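Local coordinates for protein tartronate semialdehyde reductase (Salmonella typhimurium, PDB 1VPD) that probably catalyses the NAD(P)H-dependent reduction of tartronate semialdehyde (2-hydroxy-3-oxopropanoate) to D-glycerate, the third and last step of the route from galactarate to that product, at residues Arg107-Ala112 with Val118-Ala123; Asp239-Asp244 with Glu267-Leu272. One frame throughout, in Å; residues are numbered along the deposited sequence. Where two conformers were deposited one is given.

The two contacts belong to different parts of the enzyme, and their centres lie about 27 Å apart. Contact 1 joins a helix to a strand within the Rossmann-type nucleotide-binding domain, whereas contact 2 pairs two helices of the all-helical C-terminal region. They do not touch, and their nearest atoms are about 11 Å apart. Ser-100, a predicted NAD(+)-binding residue, is near both: its side chain is about 11 Å from that of Met-120 in contact 1 and about 9 Å from that of His-241 in contact 2. Contact 2 lies close to the predicted active-site residue Lys-175, whose side chain is about 7 Å from that of His-241; the latter is also about 5 Å from a bound L(+)-tartaric acid, probably from the crystallisation liquor.

Contact 1 of 2, residues Arg107-Ala112 with Val118-Ala123; sequences REISDA and VEMLDA
Selenomethionine Met-120 packs against Ile-109 and Ser-110 in a buried helix-to-strand contact of the Rossmann-type domain, with two water bridges beside it. The helix holding 107-112 is the connection of a beta-alpha-beta crossover, and 118-123 leads into and along the strand that follows it. Met-120 reaches across with CG anti to its backbone N (chi1 -177°) and an extended chain, which carries the selenium up to the helix backbone. There Met-120 SE lies 3.5 Å from Ser-110 N and 3.8 Å from Ser-110 CB, so the selenium rests mainly against the helix backbone. On the flank of the helix, Ile-109 offers its CG2 branch, and this methyl meets Met-120 SE at 3.8 Å and Met-120 CE at 4.1 Å.

No direct hydrogen bond joins the two segments; water supplies the polar link. One water donates to Ser-110 O at 2.9 Å and to Val-118 O at 2.7 Å, tying helix carbonyl to strand-side carbonyl. A second lies 2.7 Å from Ser-110 OG and donates to Met-120 O. A chi1 of 178° swings Ser-110 OG away from the backbone N and toward this water.

Around this pair, Ile-109 also packs on Val-75 of helix 72-80, and Leu-113, farther along the same helix as Ile-109, adds to the cover on Met-120. Leu-121 contacts helix 145-156 through Ile-147 and Met-155, and strand 119-126 is hydrogen-bonded in parallel to strand 94-97, the first strand of the crossover.

Contact 2 of 2, residues Asp239-Asp244 with Glu267-Leu272; sequences DLHIKD and EMMQAL
The methyl end of selenomethionine Met-269 sits over one face of the His-241 ring, while the base of the same side chain lies against Ile-242. Met-269 CE is 4.0 Å from the His-241 ring centroid and 22° off the ring normal, a CH-pi contact displaced toward the rim, where Met-269 CE comes within 3.7 Å of His-241 CG. The selenium is farther from the ring and oblique to it; Met-269 SE lies 3.9 Å from His-241 CB and equally close to Ile-242 CG1. Met-269 CG is anti to its carbonyl carbon (chi1 -68°), and the extended chain beyond carries CE to the imidazole.

Ile-242 and Met-269 run past one another in opposite directions. Ile-242 CG1 approaches Met-269 CB to 3.6 Å, and Ile-242 CD1 goes on to lie 3.7 Å from Met-269 O. The other branch, Ile-242 CG2, meets the amide nitrogen NE2 of Gln-270 at 3.8 Å, brought there by a bend at chi2 in the glutamine chain.

His-241 NE2 is hydrogen-bonded to Gln-179 O of helix 170-198, which, with the neighbouring rings of Phe-236 and His-282, would restrain how the ring is turned. On another side of the helix, Lys-243 NZ makes a 2.8 Å salt bridge to Asp-244 OD1 and a hydrogen bond to Ser-100 O.

The segment axes come within 10.1 Å at 149°, nearly antiparallel. This is largely apolar helix-to-helix packing that includes a CH-pi contact, in the all-helical C-terminal region of the 3-hydroxyisobutyrate dehydrogenase family, and helix 238-255 contributes Lys-243, predicted to bind NAD(+), at the interface with the nucleotide-binding domain.

Contact 1 of 2, residues Arg107-Ala112 with Val118-Ala123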
# COMPACT_ATOMS: atom_id res chain seq x y z
N ARG A 107 -2.75 -12.61 -10.68
CA ARG A 107 -3.41 -13.65 -11.49
C ARG A 107 -2.65 -14.98 -11.45
O ARG A 107 -3.27 -16.05 -11.33
CB ARG A 107 -3.56 -13.18 -12.95
CG ARG A 107 -4.55 -12.05 -13.16
CD ARG A 107 -4.90 -11.74 -14.65
NE ARG A 107 -3.70 -11.40 -15.43
CZ ARG A 107 -3.29 -10.17 -15.76
NH1 ARG A 107 -3.97 -9.08 -15.39
NH2 ARG A 107 -2.17 -10.03 -16.48
N GLU A 108 -1.33 -14.91 -11.50
CA GLU A 108 -0.48 -16.10 -11.40
C GLU A 108 -0.63 -16.83 -10.06
O GLU A 108 -0.76 -18.06 -10.01
CB GLU A 108 0.99 -15.74 -11.58
CG GLU A 108 1.36 -15.41 -13.00
CD GLU A 108 2.80 -14.91 -13.15
OE1 GLU A 108 3.39 -14.32 -12.20
OE2 GLU A 108 3.33 -15.11 -14.24
N ILE A 109 -0.59 -16.06 -8.98
CA ILE A 109 -0.71 -16.61 -7.64
C ILE A 109 -2.13 -17.18 -7.47
O ILE A 109 -2.32 -18.27 -6.91
CB ILE A 109 -0.43 -15.52 -6.58
CG1 ILE A 109 1.04 -15.08 -6.67
CG2 ILE A 109 -0.74 -16.07 -5.19
CD1 ILE A 109 1.31 -13.75 -6.01
N SER A 110 -3.13 -16.45 -7.96
CA SER A 110 -4.52 -16.94 -7.90
C SER A 110 -4.67 -18.29 -8.62
O SER A 110 -5.34 -19.21 -8.11
CB SER A 110 -5.46 -15.91 -8.51
OG SER A 110 -6.81 -16.37 -8.51
N ASP A 111 -4.07 -18.42 -9.79
CA ASP A 111 -4.18 -19.67 -10.56
C ASP A 111 -3.51 -20.82 -9.83
O ASP A 111 -4.04 -21.94 -9.81
CB ASP A 111 -3.55 -19.53 -11.95
CG ASP A 111 -4.41 -18.72 -12.90
OD1 ASP A 111 -5.60 -18.49 -12.62
OD2 ASP A 111 -3.93 -18.27 -13.96
N ALA A 112 -2.36 -20.54 -9.21
CA ALA A 112 -1.65 -21.57 -8.45
C ALA A 112 -2.47 -22.02 -7.24
O ALA A 112 -2.55 -23.22 -6.96
CB ALA A 112 -0.30 -21.07 -8.01
N VAL A 118 -7.94 -23.18 -3.25
CA VAL A 118 -7.85 -21.98 -2.43
C VAL A 118 -8.27 -20.77 -3.27
O VAL A 118 -7.78 -20.59 -4.38
CB VAL A 118 -6.41 -21.83 -1.90
CG1 VAL A 118 -6.26 -20.57 -1.07
CG2 VAL A 118 -6.02 -23.09 -1.11
N GLU A 119 -9.18 -19.96 -2.73
CA GLU A 119 -9.73 -18.79 -3.39
C GLU A 119 -8.86 -17.58 -3.08
O GLU A 119 -8.10 -17.61 -2.12
CB GLU A 119 -11.12 -18.48 -2.85
CG GLU A 119 -12.08 -19.66 -2.83
CD GLU A 119 -12.82 -19.89 -4.12
OE1 GLU A 119 -12.49 -19.24 -5.15
OE2 GLU A 119 -13.72 -20.75 -4.08
N MSE A 120 -9.01 -16.51 -3.85
CA MSE A 120 -8.16 -15.33 -3.67
C MSE A 120 -8.86 -14.04 -4.10
O MSE A 120 -9.55 -14.01 -5.13
CB MSE A 120 -6.84 -15.47 -4.44
CG MSE A 120 -5.89 -14.31 -4.23
SE MSE A 120 -4.24 -14.62 -5.16
CE MSE A 120 -3.39 -12.93 -4.98
N LEU A 121 -8.70 -13.01 -3.28
CA LEU A 121 -9.02 -11.64 -3.67
C LEU A 121 -7.72 -10.83 -3.67
O LEU A 121 -6.87 -11.02 -2.79
CB LEU A 121 -9.98 -10.97 -2.68
CG LEU A 121 -11.34 -11.61 -2.42
CD1 LEU A 121 -12.04 -10.88 -1.29
CD2 LEU A 121 -12.14 -11.58 -3.68
N ASP A 122 -7.59 -9.91 -4.63
CA ASP A 122 -6.55 -8.88 -4.57
C ASP A 122 -7.20 -7.59 -4.10
O ASP A 122 -8.00 -7.00 -4.81
CB ASP A 122 -5.75 -8.73 -5.88
CG ASP A 122 -6.58 -8.27 -7.08
OD1 ASP A 122 -7.65 -8.87 -7.37
OD2 ASP A 122 -6.18 -7.36 -7.85
N ALA A 123 -6.87 -7.19 -2.87
CA ALA A 123 -7.51 -6.07 -2.18
C ALA A 123 -6.50 -5.06 -1.62
O ALA A 123 -6.44 -4.83 -0.41
CB ALA A 123 -8.39 -6.60 -1.06
O HOH W 1 -7.56 -18.64 -6.27
O HOH W 2 -9.14 -15.26 -7.65

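Contact 2 of 2, residues Asp239-Asp244 with Glu267-Leu272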
# COMPACT_ATOMS: atom_id res chain seq x y z
N ASP A 239 11.39 3.75 -2.35
CA ASP A 239 11.70 2.50 -3.01
C ASP A 239 10.47 1.65 -3.34
O ASP A 239 10.45 0.97 -4.38
CB ASP A 239 12.75 1.69 -2.24
CG ASP A 239 14.15 2.22 -2.43
OD1 ASP A 239 14.43 2.95 -3.42
OD2 ASP A 239 15.06 1.96 -1.60
N LEU A 240 9.47 1.67 -2.46
CA LEU A 240 8.20 0.99 -2.73
C LEU A 240 7.38 1.70 -3.81
O LEU A 240 6.78 1.04 -4.65
CB LEU A 240 7.37 0.83 -1.46
CG LEU A 240 8.01 -0.09 -0.42
CD1 LEU A 240 7.18 -0.01 0.87
CD2 LEU A 240 8.09 -1.50 -0.93
N HIS A 241 7.39 3.03 -3.82
CA HIS A 241 6.66 3.75 -4.85
C HIS A 241 7.31 3.53 -6.22
O HIS A 241 6.59 3.43 -7.21
CB HIS A 241 6.49 5.24 -4.52
CG HIS A 241 5.19 5.80 -5.02
ND1 HIS A 241 4.52 6.82 -4.39
CD2 HIS A 241 4.45 5.48 -6.11
CE1 HIS A 241 3.41 7.10 -5.06
NE2 HIS A 241 3.35 6.30 -6.11
N ILE A 242 8.63 3.38 -6.26
CA ILE A 242 9.33 3.02 -7.49
C ILE A 242 8.80 1.70 -8.05
O ILE A 242 8.53 1.59 -9.25
CB ILE A 242 10.88 2.96 -7.28
CG1 ILE A 242 11.44 4.39 -7.18
CG2 ILE A 242 11.55 2.20 -8.42
CD1 ILE A 242 12.90 4.49 -6.73
N LYS A 243 8.65 0.71 -7.19
CA LYS A 243 8.10 -0.60 -7.59
C LYS A 243 6.69 -0.45 -8.16
O LYS A 243 6.38 -1.04 -9.20
CB LYS A 243 8.17 -1.58 -6.42
CG LYS A 243 7.39 -2.88 -6.57
CD LYS A 243 5.96 -2.80 -6.07
CE LYS A 243 5.84 -2.41 -4.59
NZ LYS A 243 4.41 -2.44 -4.09
N ASP A 244 5.86 0.36 -7.50
CA ASP A 244 4.50 0.60 -8.00
C ASP A 244 4.53 1.30 -9.36
O ASP A 244 3.76 0.93 -10.25
CB ASP A 244 3.66 1.42 -7.03
CG ASP A 244 3.26 0.66 -5.79
OD1 ASP A 244 3.23 -0.61 -5.80
OD2 ASP A 244 2.99 1.29 -4.75
N GLU A 267 11.70 8.84 -13.28
CA GLU A 267 13.10 9.24 -13.40
C GLU A 267 13.51 10.12 -12.23
O GLU A 267 14.66 10.04 -11.78
CB GLU A 267 13.38 9.91 -14.74
CG GLU A 267 13.13 8.98 -15.95
CD GLU A 267 13.84 7.64 -15.84
OE1 GLU A 267 15.08 7.65 -15.61
OE2 GLU A 267 13.16 6.58 -16.00
N MSE A 268 12.60 10.96 -11.74
CA MSE A 268 12.86 11.74 -10.53
C MSE A 268 13.14 10.82 -9.33
O MSE A 268 14.08 11.06 -8.53
CB MSE A 268 11.69 12.67 -10.18
CG MSE A 268 11.35 13.67 -11.27
SE MSE A 268 9.88 14.79 -10.68
CE MSE A 268 9.50 15.53 -12.45
N MSE A 269 12.31 9.79 -9.18
CA MSE A 269 12.50 8.82 -8.11
C MSE A 269 13.81 8.04 -8.27
O MSE A 269 14.47 7.75 -7.25
CB MSE A 269 11.29 7.89 -7.99
CG MSE A 269 10.03 8.58 -7.51
SE MSE A 269 8.72 7.25 -7.06
CE MSE A 269 7.29 8.49 -6.55
N GLN A 270 14.23 7.75 -9.51
CA GLN A 270 15.56 7.13 -9.72
C GLN A 270 16.68 8.05 -9.21
O GLN A 270 17.63 7.59 -8.55
CB GLN A 270 15.78 6.74 -11.19
CG GLN A 270 14.84 5.63 -11.65
CD GLN A 270 15.18 4.27 -11.05
OE1 GLN A 270 16.35 3.99 -10.71
NE2 GLN A 270 14.16 3.41 -10.90
N ALA A 271 16.56 9.35 -9.48
CA ALA A 271 17.53 10.31 -8.98
C ALA A 271 17.55 10.33 -7.44
O ALA A 271 18.64 10.36 -6.84
CB ALA A 271 17.26 11.70 -9.55
N LEU A 272 16.36 10.32 -6.83
CA LEU A 272 16.26 10.32 -5.37
C LEU A 272 16.89 9.08 -4.76
O LEU A 272 17.64 9.17 -3.76
CB LEU A 272 14.81 10.45 -4.93
CG LEU A 272 14.23 11.85 -5.11
CD1 LEU A 272 12.74 11.84 -4.99
CD2 LEU A 272 14.85 12.84 -4.10